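Local coordinates for type IV pilus biogenesis factor PilY1 (PDB 3HX6), which primes type IV pilus assembly and supports twitching motility and host-cell adhesion, its calcium binding and release apparently regulating pilus retraction, at residues T491-F496 and T550-P555; R413-N418 and A518-E523; V460-I465 and Y481-Y486; T404-A409 and A499-V504. The protein carries 3 engineered substitutions. All coordinates share one frame; numbering follows the deposited sequence.

Interaction 1 of 4, residues T491-F496 and T550-P555; sequences TSFTVF and TVNPGP
The ring of Phe493 is covered on one face by Gly554 and Pro555. Gly554 CA sits 3.5 Å from the ring centroid, offset toward the rim, and Pro555 CD lies 4.0 Å from that centroid, so both make CH-pi contacts. Thr491 CB lies over the opposite face. A chi1 of 53° sets CG between the backbone N and the carbonyl carbon and brings the ring against the other segment. At its edge, Phe493 CE1 approaches Asn552 O to 3.2 Å. The two segments run nearly antiparallel as loops of the PilY1 C-terminal domain, joined by a single backbone bridge at Phe496 and Val551 beside strand 459-466, where Val459 and Leu461 supply further apolar contacts. Asn552 N donates to Val495 O over 2.8 Å. The Asn552 side chain, with CG anti to its own N (chi1 173°), reaches back so that ND2 gives a weak 3.3 Å bond to Thr494 O; its amide plane stands 62° from the Phe493 ring. OD1 accepts from Gly554 N, so each end of the amide has a weak bond. Farther along, Val551 CG1 lies beside Phe496 CD1 at 3.7 Å, both side chains pointing the same way.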
loop_
_atom_site.group_PDB
_atom_site.type_symbol
_atom_site.label_atom_id
_atom_site.label_comp_id
_atom_site.label_asym_id
_atom_site.label_seq_id
_atom_site.Cartn_x
_atom_site.Cartn_y
_atom_site.Cartn_z
ATOM N N THR A 491 -20.644 -6.742 -12.589
ATOM C CA THR A 491 -20.760 -5.664 -11.611
ATOM C C THR A 491 -21.355 -4.452 -12.325
ATOM O O THR A 491 -21.315 -4.378 -13.556
ATOM C CB THR A 491 -19.378 -5.275 -11.067
ATOM O OG1 THR A 491 -18.468 -5.154 -12.168
ATOM C CG2 THR A 491 -18.851 -6.342 -10.094
ATOM N N SER A 492 -21.907 -3.508 -11.565
ATOM C CA SER A 492 -22.486 -2.313 -12.160
ATOM C C SER A 492 -21.414 -1.230 -12.264
ATOM O O SER A 492 -21.672 -0.114 -12.705
ATOM C CB SER A 492 -23.668 -1.809 -11.321
ATOM O OG SER A 492 -23.261 -1.472 -10.007
ATOM N N PHE A 493 -20.202 -1.575 -11.853
ATOM C CA PHE A 493 -19.079 -0.651 -11.907
ATOM C C PHE A 493 -17.923 -1.414 -12.538
ATOM O O PHE A 493 -17.901 -2.645 -12.504
ATOM C CB PHE A 493 -18.728 -0.191 -10.491
ATOM C CG PHE A 493 -18.495 -1.322 -9.528
ATOM C CD1 PHE A 493 -17.242 -1.915 -9.422
ATOM C CD2 PHE A 493 -19.536 -1.809 -8.745
ATOM C CE1 PHE A 493 -17.027 -2.975 -8.547
ATOM C CE2 PHE A 493 -19.336 -2.868 -7.869
ATOM C CZ PHE A 493 -18.082 -3.453 -7.768
ATOM N N THR A 494 -16.971 -0.703 -13.132
ATOM C CA THR A 494 -15.849 -1.391 -13.749
ATOM C C THR A 494 -14.908 -1.860 -12.643
ATOM O O THR A 494 -14.601 -1.119 -11.706
ATOM C CB THR A 494 -15.134 -0.491 -14.808
ATOM O OG1 THR A 494 -13.757 -0.301 -14.465
ATOM C CG2 THR A 494 -15.834 0.834 -14.929
ATOM N N VAL A 495 -14.483 -3.115 -12.742
ATOM C CA VAL A 495 -13.626 -3.714 -11.730
ATOM C C VAL A 495 -12.139 -3.632 -12.025
ATOM O O VAL A 495 -11.353 -3.251 -11.159
ATOM C CB VAL A 495 -14.019 -5.211 -11.502
ATOM C CG1 VAL A 495 -14.126 -5.927 -12.837
ATOM C CG2 VAL A 495 -12.985 -5.915 -10.618
ATOM N N PHE A 496 -11.758 -3.974 -13.248
ATOM C CA PHE A 496 -10.355 -3.984 -13.627
ATOM C C PHE A 496 -9.866 -2.786 -14.420
ATOM O O PHE A 496 -10.573 -2.254 -15.272
ATOM C CB PHE A 496 -10.046 -5.231 -14.466
ATOM C CG PHE A 496 -10.393 -6.526 -13.795
ATOM C CD1 PHE A 496 -9.633 -7.001 -12.737
ATOM C CD2 PHE A 496 -11.475 -7.280 -14.237
ATOM C CE1 PHE A 496 -9.940 -8.211 -12.126
ATOM C CE2 PHE A 496 -11.795 -8.494 -13.634
ATOM C CZ PHE A 496 -11.022 -8.959 -12.573
ATOM N N THR A 550 -4.962 -3.120 -11.374
ATOM C CA THR A 550 -5.527 -2.289 -10.328
ATOM C C THR A 550 -7.008 -2.654 -10.318
ATOM O O THR A 550 -7.623 -2.792 -11.375
ATOM C CB THR A 550 -5.374 -0.783 -10.652
ATOM O OG1 THR A 550 -3.988 -0.469 -10.841
ATOM C CG2 THR A 550 -5.928 0.066 -9.511
ATOM N N VAL A 551 -7.579 -2.831 -9.134
ATOM C CA VAL A 551 -8.983 -3.195 -9.049
ATOM C C VAL A 551 -9.823 -2.235 -8.223
ATOM O O VAL A 551 -9.324 -1.544 -7.334
ATOM C CB VAL A 551 -9.155 -4.613 -8.472
ATOM C CG1 VAL A 551 -8.610 -5.637 -9.449
ATOM C CG2 VAL A 551 -8.434 -4.721 -7.141
ATOM N N ASN A 552 -11.109 -2.200 -8.538
ATOM C CA ASN A 552 -12.053 -1.354 -7.833
ATOM C C ASN A 552 -13.068 -2.256 -7.138
ATOM O O ASN A 552 -13.938 -2.835 -7.779
ATOM C CB ASN A 552 -12.746 -0.410 -8.817
ATOM C CG ASN A 552 -13.863 0.382 -8.176
ATOM O OD1 ASN A 552 -13.795 0.730 -6.997
ATOM N ND2 ASN A 552 -14.895 0.689 -8.960
ATOM N N PRO A 553 -12.957 -2.388 -5.808
ATOM C CA PRO A 553 -13.848 -3.220 -4.990
ATOM C C PRO A 553 -15.306 -2.785 -5.068
ATOM O O PRO A 553 -16.203 -3.524 -4.675
ATOM C CB PRO A 553 -13.282 -3.055 -3.578
ATOM C CG PRO A 553 -11.843 -2.715 -3.812
ATOM C CD PRO A 553 -11.933 -1.748 -4.965
ATOM N N GLY A 554 -15.538 -1.579 -5.571
ATOM C CA GLY A 554 -16.895 -1.083 -5.683
ATOM C C GLY A 554 -17.054 0.271 -5.020
ATOM O O GLY A 554 -16.242 0.645 -4.171
ATOM N N PRO A 555 -18.105 1.027 -5.375
ATOM C CA PRO A 555 -18.334 2.351 -4.786
ATOM C C PRO A 555 -18.417 2.317 -3.262
ATOM O O PRO A 555 -18.511 1.204 -2.700
ATOM C CB PRO A 555 -19.644 2.789 -5.436
ATOM C CG PRO A 555 -20.368 1.487 -5.622
ATOM C CD PRO A 555 -19.273 0.599 -6.166
#

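Interaction 2 of 4, residues R413-N418 and A518-E523; sequences RIASQN and AVSGTE
Arg413 and Gly521 form an antiparallel hydrogen-bonded pair, Arg413 N donating to Gly521 O over 2.8 Å and Gly521 N to Arg413 O over 3.1 Å, while Ser520 N adds a weak third bond to the same Arg413 O. Two residues, Ser520 and Gly521, thus face one, which is a classic beta bulge at the start of strand 521-524 where it meets strand 408-415. Past the bulge the two chains part, and a water takes over: it accepts from Ala415 N at 3.0 Å, donates to Ala518 O at 2.8 Å and hydrogen-bonds Ser520 OG at 2.6 Å. The serine hydroxyl, placed beside its own backbone N (chi1 -65°), meets the water and also packs against Ala415 CB, 3.7 Å from OG. Val519 CG1 comes to 3.8 Å from Arg413 O. The Arg413 side chain runs extended from CG to NE and leaves the contact, its guanidinium engaging Tyr481 OH, Gln400 and Glu447, the last as a salt bridge, with a cation-pi contact to Trp479. Arg413 O thus accepts from two successive N-H groups, one of them weakly, and the buried Ala415 N, beyond the direct strand pairing, is satisfied through solvent held in place by the opposing segment.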
loop_
_atom_site.group_PDB
_atom_site.type_symbol
_atom_site.label_atom_id
_atom_site.label_comp_id
_atom_site.label_asym_id
_atom_site.label_seq_id
_atom_site.Cartn_x
_atom_site.Cartn_y
_atom_site.Cartn_z
ATOM N N ARG A 413 -14.147 -11.273 -21.578
ATOM C CA ARG A 413 -15.426 -11.945 -21.564
ATOM C C ARG A 413 -16.399 -11.052 -20.822
ATOM O O ARG A 413 -16.015 -10.328 -19.900
ATOM C CB ARG A 413 -15.316 -13.307 -20.882
ATOM C CG ARG A 413 -14.690 -14.366 -21.767
ATOM C CD ARG A 413 -14.587 -15.722 -21.078
ATOM N NE ARG A 413 -13.994 -16.715 -21.971
ATOM C CZ ARG A 413 -13.658 -17.944 -21.599
ATOM N NH1 ARG A 413 -13.853 -18.333 -20.346
ATOM N NH2 ARG A 413 -13.134 -18.785 -22.481
ATOM N N ILE A 414 -17.651 -11.072 -21.259
ATOM C CA ILE A 414 -18.694 -10.282 -20.624
ATOM C C ILE A 414 -19.712 -11.246 -20.051
ATOM O O ILE A 414 -20.101 -12.217 -20.700
ATOM C CB ILE A 414 -19.397 -9.332 -21.630
ATOM C CG1 ILE A 414 -18.432 -8.218 -22.047
ATOM C CG2 ILE A 414 -20.652 -8.726 -21.010
ATOM C CD1 ILE A 414 -17.875 -8.419 -23.431
ATOM N N ALA A 415 -20.129 -10.978 -18.821
ATOM C CA ALA A 415 -21.096 -11.822 -18.146
ATOM C C ALA A 415 -22.445 -11.127 -18.116
ATOM O O ALA A 415 -22.525 -9.907 -18.252
ATOM C CB ALA A 415 -20.627 -12.106 -16.718
ATOM N N SER A 416 -23.498 -11.915 -17.933
ATOM C CA SER A 416 -24.855 -11.395 -17.838
ATOM C C SER A 416 -24.954 -10.639 -16.520
ATOM O O SER A 416 -24.031 -10.687 -15.696
ATOM C CB SER A 416 -25.863 -12.547 -17.843
ATOM O OG SER A 416 -25.583 -13.473 -16.801
ATOM N N GLN A 417 -26.074 -9.953 -16.315
ATOM C CA GLN A 417 -26.279 -9.182 -15.096
ATOM C C GLN A 417 -27.715 -9.349 -14.606
ATOM O O GLN A 417 -28.434 -8.376 -14.397
ATOM C CB GLN A 417 -25.977 -7.707 -15.367
ATOM C CG GLN A 417 -25.994 -6.808 -14.143
ATOM C CD GLN A 417 -25.555 -5.395 -14.477
ATOM O OE1 GLN A 417 -24.496 -4.936 -14.046
ATOM N NE2 GLN A 417 -26.361 -4.701 -15.256
ATOM N N ASN A 418 -28.121 -10.597 -14.425
ATOM C CA ASN A 418 -29.467 -10.909 -13.976
ATOM C C ASN A 418 -29.581 -10.677 -12.481
ATOM O O ASN A 418 -28.696 -11.054 -11.713
ATOM C CB ASN A 418 -29.787 -12.361 -14.303
ATOM C CG ASN A 418 -29.535 -12.688 -15.756
ATOM O OD1 ASN A 418 -29.036 -13.764 -16.086
ATOM N ND2 ASN A 418 -29.882 -11.757 -16.638
ATOM N N ALA A 518 -19.119 -3.175 -17.816
ATOM C CA ALA A 518 -17.897 -3.525 -17.117
ATOM C C ALA A 518 -17.452 -4.876 -17.665
ATOM O O ALA A 518 -18.285 -5.724 -17.987
ATOM C CB ALA A 518 -18.161 -3.631 -15.623
ATOM N N VAL A 519 -16.145 -5.067 -17.792
ATOM C CA VAL A 519 -15.610 -6.333 -18.282
ATOM C C VAL A 519 -15.506 -7.248 -17.065
ATOM O O VAL A 519 -14.909 -6.873 -16.062
ATOM C CB VAL A 519 -14.210 -6.146 -18.907
ATOM C CG1 VAL A 519 -13.532 -7.510 -19.114
ATOM C CG2 VAL A 519 -14.337 -5.410 -20.239
ATOM N N SER A 520 -16.082 -8.442 -17.147
ATOM C CA SER A 520 -16.039 -9.351 -16.011
ATOM C C SER A 520 -14.867 -10.317 -16.046
ATOM O O SER A 520 -14.411 -10.783 -15.005
ATOM C CB SER A 520 -17.346 -10.137 -15.920
ATOM O OG SER A 520 -18.426 -9.266 -15.650
ATOM N N GLY A 521 -14.378 -10.615 -17.242
ATOM C CA GLY A 521 -13.269 -11.540 -17.351
ATOM C C GLY A 521 -12.247 -11.151 -18.398
ATOM O O GLY A 521 -12.577 -10.520 -19.403
ATOM N N THR A 522 -10.997 -11.520 -18.144
ATOM C CA THR A 522 -9.905 -11.247 -19.065
ATOM C C THR A 522 -8.876 -12.369 -18.974
ATOM O O THR A 522 -8.564 -12.864 -17.886
ATOM C CB THR A 522 -9.222 -9.894 -18.767
ATOM O OG1 THR A 522 -8.199 -9.654 -19.740
ATOM C CG2 THR A 522 -8.602 -9.891 -17.386
ATOM N N GLU A 523 -8.370 -12.772 -20.135
ATOM C CA GLU A 523 -7.385 -13.838 -20.245
ATOM C C GLU A 523 -6.003 -13.322 -19.851
ATOM O O GLU A 523 -5.564 -12.287 -20.347
ATOM C CB GLU A 523 -7.381 -14.354 -21.686
ATOM C CG GLU A 523 -6.432 -15.499 -21.983
ATOM C CD GLU A 523 -6.565 -15.990 -23.415
ATOM O OE1 GLU A 523 -6.435 -15.165 -24.347
ATOM O OE2 GLU A 523 -6.807 -17.198 -23.609
HETATM O O HOH W 1 -18.905 -8.404 -18.015
#

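Interaction 3 of 4, residues V460-I465 and Y481-Y486; sequences VLLQTI and YGLDPY
Val460 and Leu483, and likewise Leu462 and Tyr481, are joined by reciprocal backbone hydrogen bonds, four in all, which make them the hydrogen-bonded pairs of an antiparallel hairpin, strands 459-466 and 477-483. The Tyr481 N to Leu462 O bond is short at 2.7 Å and almost straight, 174° at the hydrogen. Leu461 and Gly482 form the non-hydrogen-bonded pair between them, and there Leu461 CA makes a CA-H...O contact of 3.3 Å with Tyr481 O.

Apolar contacts gather on the face that carries Val460, Leu462, Tyr481 and Leu483. Leu462 CG lies between its backbone N and carbonyl carbon (chi1 59°), which brings its branch across toward the partner strand: CG is 3.9 Å from Tyr481 CB, and CD2 is 4.2 Å from Leu483 CD1. Val460 CG1 leans over the opposite strand, 3.9 Å from Leu483 CB, while Val460 CB faces Pro485 CB. On the other face, Leu461 CD2 settles over Gly482 CA. The Tyr481 ring is met at its edge, CE1 lying 3.5 Å from Thr464 CG2, the two side chains crossing at a slant.

Polar ends turn to partners beyond the hairpin. Thr464 OG1 bonds Met448 O, and Tyr481 OH bonds Glu447. Tyr481 thus has its backbone fixed by the strand pairing, its ring edge packed on a methyl and its hydroxyl bonded to a carboxylate, an anchoring that probably polarises the buried phenol and restricts its swing.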
loop_
_atom_site.group_PDB
_atom_site.type_symbol
_atom_site.label_atom_id
_atom_site.label_comp_id
_atom_site.label_asym_id
_atom_site.label_seq_id
_atom_site.Cartn_x
_atom_site.Cartn_y
_atom_site.Cartn_z
ATOM N N VAL A 460 -15.949 -10.323 -6.230
ATOM C CA VAL A 460 -15.291 -11.582 -5.932
ATOM C C VAL A 460 -14.346 -11.780 -7.105
ATOM O O VAL A 460 -14.751 -11.711 -8.264
ATOM C CB VAL A 460 -16.281 -12.761 -5.811
ATOM C CG1 VAL A 460 -17.054 -12.952 -7.106
ATOM C CG2 VAL A 460 -15.514 -14.023 -5.436
ATOM N N LEU A 461 -13.073 -11.976 -6.795
ATOM C CA LEU A 461 -12.047 -12.150 -7.808
ATOM C C LEU A 461 -11.643 -13.613 -7.864
ATOM O O LEU A 461 -11.386 -14.229 -6.838
ATOM C CB LEU A 461 -10.845 -11.281 -7.447
ATOM C CG LEU A 461 -11.184 -9.792 -7.327
ATOM C CD1 LEU A 461 -10.124 -9.085 -6.501
ATOM C CD2 LEU A 461 -11.297 -9.184 -8.722
ATOM N N LEU A 462 -11.594 -14.175 -9.064
ATOM C CA LEU A 462 -11.229 -15.572 -9.207
ATOM C C LEU A 462 -10.469 -15.813 -10.496
ATOM O O LEU A 462 -10.530 -15.017 -11.432
ATOM C CB LEU A 462 -12.480 -16.455 -9.193
ATOM C CG LEU A 462 -13.501 -16.157 -10.297
ATOM C CD1 LEU A 462 -14.153 -17.450 -10.738
ATOM C CD2 LEU A 462 -14.547 -15.169 -9.799
ATOM N N GLN A 463 -9.746 -16.921 -10.534
ATOM C CA GLN A 463 -8.991 -17.285 -11.713
ATOM C C GLN A 463 -9.333 -18.715 -12.055
ATOM O O GLN A 463 -9.277 -19.602 -11.205
ATOM C CB GLN A 463 -7.489 -17.179 -11.459
ATOM C CG GLN A 463 -6.650 -17.519 -12.678
ATOM C CD GLN A 463 -5.188 -17.706 -12.334
ATOM O OE1 GLN A 463 -4.813 -18.663 -11.650
ATOM N NE2 GLN A 463 -4.355 -16.791 -12.795
ATOM N N THR A 464 -9.682 -18.937 -13.307
ATOM C CA THR A 464 -10.024 -20.266 -13.756
ATOM C C THR A 464 -8.918 -20.808 -14.658
ATOM O O THR A 464 -8.079 -20.056 -15.163
ATOM C CB THR A 464 -11.304 -20.236 -14.564
ATOM O OG1 THR A 464 -11.727 -21.572 -14.833
ATOM C CG2 THR A 464 -11.051 -19.527 -15.872
ATOM N N ILE A 465 -8.924 -22.118 -14.864
ATOM C CA ILE A 465 -7.937 -22.729 -15.728
ATOM C C ILE A 465 -8.647 -23.602 -16.754
ATOM O O ILE A 465 -9.612 -24.307 -16.443
ATOM C CB ILE A 465 -6.909 -23.567 -14.919
ATOM C CG1 ILE A 465 -5.795 -24.055 -15.854
ATOM C CG2 ILE A 465 -7.602 -24.744 -14.242
ATOM C CD1 ILE A 465 -4.660 -24.755 -15.149
ATOM N N TYR A 481 -11.455 -13.389 -13.392
ATOM C CA TYR A 481 -12.779 -12.777 -13.370
ATOM C C TYR A 481 -12.993 -11.891 -12.157
ATOM O O TYR A 481 -12.426 -12.119 -11.094
ATOM C CB TYR A 481 -13.882 -13.846 -13.361
ATOM C CG TYR A 481 -13.937 -14.761 -14.570
ATOM C CD1 TYR A 481 -13.271 -15.988 -14.572
ATOM C CD2 TYR A 481 -14.683 -14.415 -15.697
ATOM C CE1 TYR A 481 -13.351 -16.855 -15.666
ATOM C CE2 TYR A 481 -14.771 -15.269 -16.800
ATOM C CZ TYR A 481 -14.103 -16.487 -16.776
ATOM O OH TYR A 481 -14.188 -17.335 -17.859
ATOM N N GLY A 482 -13.834 -10.881 -12.336
ATOM C CA GLY A 482 -14.194 -9.977 -11.261
ATOM C C GLY A 482 -15.709 -9.948 -11.363
ATOM O O GLY A 482 -16.253 -9.345 -12.293
ATOM N N LEU A 483 -16.399 -10.612 -10.441
ATOM C CA LEU A 483 -17.857 -10.668 -10.502
ATOM C C LEU A 483 -18.547 -10.078 -9.285
ATOM O O LEU A 483 -17.930 -9.877 -8.239
ATOM C CB LEU A 483 -18.319 -12.128 -10.675
ATOM C CG LEU A 483 -17.812 -12.872 -11.919
ATOM C CD1 LEU A 483 -18.121 -14.350 -11.813
ATOM C CD2 LEU A 483 -18.447 -12.283 -13.171
ATOM N N ASP A 484 -19.836 -9.795 -9.438
ATOM C CA ASP A 484 -20.640 -9.268 -8.346
ATOM C C ASP A 484 -20.959 -10.464 -7.458
ATOM O O ASP A 484 -21.653 -11.387 -7.877
ATOM C CB ASP A 484 -21.928 -8.646 -8.890
ATOM C CG ASP A 484 -22.913 -8.272 -7.798
ATOM O OD1 ASP A 484 -22.522 -8.185 -6.612
ATOM O OD2 ASP A 484 -24.093 -8.051 -8.139
ATOM N N PRO A 485 -20.440 -10.472 -6.223
ATOM C CA PRO A 485 -20.700 -11.593 -5.314
ATOM C C PRO A 485 -22.171 -11.792 -4.966
ATOM O O PRO A 485 -22.582 -12.900 -4.626
ATOM C CB PRO A 485 -19.861 -11.248 -4.089
ATOM C CG PRO A 485 -19.885 -9.740 -4.083
ATOM C CD PRO A 485 -19.662 -9.416 -5.549
ATOM N N TYR A 486 -22.950 -10.718 -5.057
ATOM C CA TYR A 486 -24.371 -10.754 -4.730
ATOM C C TYR A 486 -25.242 -11.348 -5.826
ATOM O O TYR A 486 -26.410 -11.658 -5.588
ATOM C CB TYR A 486 -24.876 -9.338 -4.437
ATOM C CG TYR A 486 -24.035 -8.571 -3.444
ATOM C CD1 TYR A 486 -23.656 -7.253 -3.697
ATOM C CD2 TYR A 486 -23.635 -9.154 -2.242
ATOM C CE1 TYR A 486 -22.900 -6.534 -2.775
ATOM C CE2 TYR A 486 -22.882 -8.447 -1.314
ATOM C CZ TYR A 486 -22.518 -7.138 -1.582
ATOM O OH TYR A 486 -21.787 -6.433 -0.655
#

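Interaction 4 of 4, residues T404-A409 and A499-V504; sequences TFASTA and ARQGVV
Ala406 CB presses on Ala499 CB at 3.4 Å, closer than usual for two carbons, and is the tightest point of an apolar patch to which Phe405 CB adds a second approach, 3.9 Å from Ala499 CB. Phe405 itself turns its ring away, toward Leu498, Arg410 and Ile412. The backbone contributes a CA-H...O contact, Ala499 CA lying 3.4 Å from Phe405 O.

Residues Phe405 to Thr408 form a type II' beta turn, the tight connection of the hairpin between strands 392-405 and 408-415, and the loop at 499-504 lies against its end. The positive phi of 70° at Ala406 belongs to this turn and aims the methyl at the loop.

Polar linkage is by water: one molecule donates to Ala499 O at 2.7 Å, accepts from Ser407 N and hydrogen-bonds Thr408 OG1, also at 2.7 Å. Ala499 O additionally accepts from Gln501 NE2 over 3.0 Å, the amide being folded back by a bend at chi2 (-59°), with the donor above the carbonyl plane.

Thr408 and Arg500 cross at about a right angle. OG1 touches the arginine stem, 3.4 Å from Arg500 CD, and Thr408 CG2 stands over one face of the guanidinium, while Arg500 NE is buried without a partner at hydrogen-bonding range. The extended Arg500 chain continues to a neighbouring subunit, packing on its Ser75, with a long, weak ion pair to its Glu79.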
loop_
_atom_site.group_PDB
_atom_site.type_symbol
_atom_site.label_atom_id
_atom_site.label_comp_id
_atom_site.label_asym_id
_atom_site.label_seq_id
_atom_site.Cartn_x
_atom_site.Cartn_y
_atom_site.Cartn_z
ATOM N N THR A 404 -9.330 -3.458 -27.382
ATOM C CA THR A 404 -8.202 -2.657 -26.941
ATOM C C THR A 404 -8.703 -1.651 -25.912
ATOM O O THR A 404 -9.729 -1.007 -26.110
ATOM C CB THR A 404 -7.559 -1.933 -28.140
ATOM O OG1 THR A 404 -7.208 -2.904 -29.134
ATOM C CG2 THR A 404 -6.303 -1.187 -27.716
ATOM N N PHE A 405 -7.985 -1.546 -24.802
ATOM C CA PHE A 405 -8.340 -0.643 -23.718
ATOM C C PHE A 405 -7.179 0.325 -23.623
ATOM O O PHE A 405 -6.079 -0.039 -23.200
ATOM C CB PHE A 405 -8.534 -1.469 -22.446
ATOM C CG PHE A 405 -9.543 -2.569 -22.619
ATOM C CD1 PHE A 405 -10.901 -2.318 -22.444
ATOM C CD2 PHE A 405 -9.148 -3.830 -23.064
ATOM C CE1 PHE A 405 -11.848 -3.300 -22.714
ATOM C CE2 PHE A 405 -10.090 -4.819 -23.337
ATOM C CZ PHE A 405 -11.442 -4.555 -23.163
ATOM N N ALA A 406 -7.439 1.561 -24.038
ATOM C CA ALA A 406 -6.412 2.589 -24.112
ATOM C C ALA A 406 -5.573 2.075 -25.283
ATOM O O ALA A 406 -6.022 2.102 -26.430
ATOM C CB ALA A 406 -5.589 2.642 -22.833
ATOM N N SER A 407 -4.379 1.571 -24.997
ATOM C CA SER A 407 -3.516 1.036 -26.047
ATOM C C SER A 407 -3.319 -0.468 -25.868
ATOM O O SER A 407 -2.845 -1.157 -26.771
ATOM C CB SER A 407 -2.153 1.726 -26.008
ATOM O OG SER A 407 -2.292 3.131 -26.084
ATOM N N THR A 408 -3.700 -0.973 -24.699
ATOM C CA THR A 408 -3.533 -2.386 -24.379
ATOM C C THR A 408 -4.602 -3.296 -24.974
ATOM O O THR A 408 -5.795 -3.087 -24.771
ATOM C CB THR A 408 -3.518 -2.594 -22.858
ATOM O OG1 THR A 408 -2.631 -1.642 -22.254
ATOM C CG2 THR A 408 -3.046 -4.000 -22.520
ATOM N N ALA A 409 -4.162 -4.315 -25.703
ATOM C CA ALA A 409 -5.079 -5.272 -26.309
ATOM C C ALA A 409 -5.244 -6.454 -25.356
ATOM O O ALA A 409 -4.277 -6.889 -24.736
ATOM C CB ALA A 409 -4.532 -5.749 -27.648
ATOM N N ALA A 499 -6.784 -0.909 -18.982
ATOM C CA ALA A 499 -6.081 0.043 -19.829
ATOM C C ALA A 499 -4.722 0.504 -19.311
ATOM O O ALA A 499 -4.136 1.432 -19.865
ATOM C CB ALA A 499 -6.974 1.248 -20.064
ATOM N N ARG A 500 -4.216 -0.141 -18.266
ATOM C CA ARG A 500 -2.930 0.241 -17.690
ATOM C C ARG A 500 -2.905 1.733 -17.354
ATOM O O ARG A 500 -1.914 2.419 -17.611
ATOM C CB ARG A 500 -1.786 -0.074 -18.664
ATOM C CG ARG A 500 -1.544 -1.552 -18.901
ATOM C CD ARG A 500 -0.332 -1.768 -19.785
ATOM N NE ARG A 500 -0.082 -3.186 -20.011
ATOM C CZ ARG A 500 0.873 -3.665 -20.801
ATOM N NH1 ARG A 500 1.682 -2.837 -21.454
ATOM N NH2 ARG A 500 1.016 -4.976 -20.941
ATOM N N GLN A 501 -3.995 2.230 -16.781
ATOM C CA GLN A 501 -4.101 3.639 -16.419
ATOM C C GLN A 501 -3.580 3.948 -15.018
ATOM O O GLN A 501 -3.208 5.084 -14.724
ATOM C CB GLN A 501 -5.559 4.096 -16.509
ATOM C CG GLN A 501 -6.117 4.103 -17.912
ATOM C CD GLN A 501 -5.331 5.012 -18.825
ATOM O OE1 GLN A 501 -5.306 6.227 -18.633
ATOM N NE2 GLN A 501 -4.672 4.430 -19.820
ATOM N N GLY A 502 -3.551 2.939 -14.155
ATOM C CA GLY A 502 -3.100 3.175 -12.796
ATOM C C GLY A 502 -4.325 3.429 -11.940
ATOM O O GLY A 502 -4.240 3.605 -10.727
ATOM N N VAL A 503 -5.477 3.469 -12.597
ATOM C CA VAL A 503 -6.752 3.655 -11.920
ATOM C C VAL A 503 -7.830 2.983 -12.744
ATOM O O VAL A 503 -7.651 2.729 -13.934
ATOM C CB VAL A 503 -7.122 5.139 -11.739
ATOM C CG1 VAL A 503 -6.264 5.744 -10.644
ATOM C CG2 VAL A 503 -6.954 5.888 -13.054
ATOM N N VAL A 504 -8.948 2.694 -12.099
ATOM C CA VAL A 504 -10.057 2.036 -12.759
ATOM C C VAL A 504 -11.051 3.064 -13.289
ATOM O O VAL A 504 -11.774 3.693 -12.519
ATOM C CB VAL A 504 -10.785 1.088 -11.780
ATOM C CG1 VAL A 504 -11.792 0.238 -12.529
ATOM C CG2 VAL A 504 -9.777 0.207 -11.063
HETATM O O HOH W 2 -3.067 1.058 -22.311
#

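In the fold
All four contacts lie on the same side of the chain's centre, away from the calcium site. Interactions 2, 3 and 4 reach one mixed sheet: interaction 4 sits at the turn between strands 392-405 and 408-415, interaction 2 joins 408-415 to 521-524, and interaction 3 joins 477-483, the next neighbour, to 459-466. Centres of interactions 2 and 3 are about 9 Å apart, those of 3 and 4 about 20 Å. Interaction 1 touches the other three, its Phe496 reaching the hairpin of interaction 3. Along the chain the segments of interactions 1, 2 and 4 alternate, whereas interaction 3 is a local hairpin within the spans of 2 and 4; interaction 1 then lays the last modelled residues beside it.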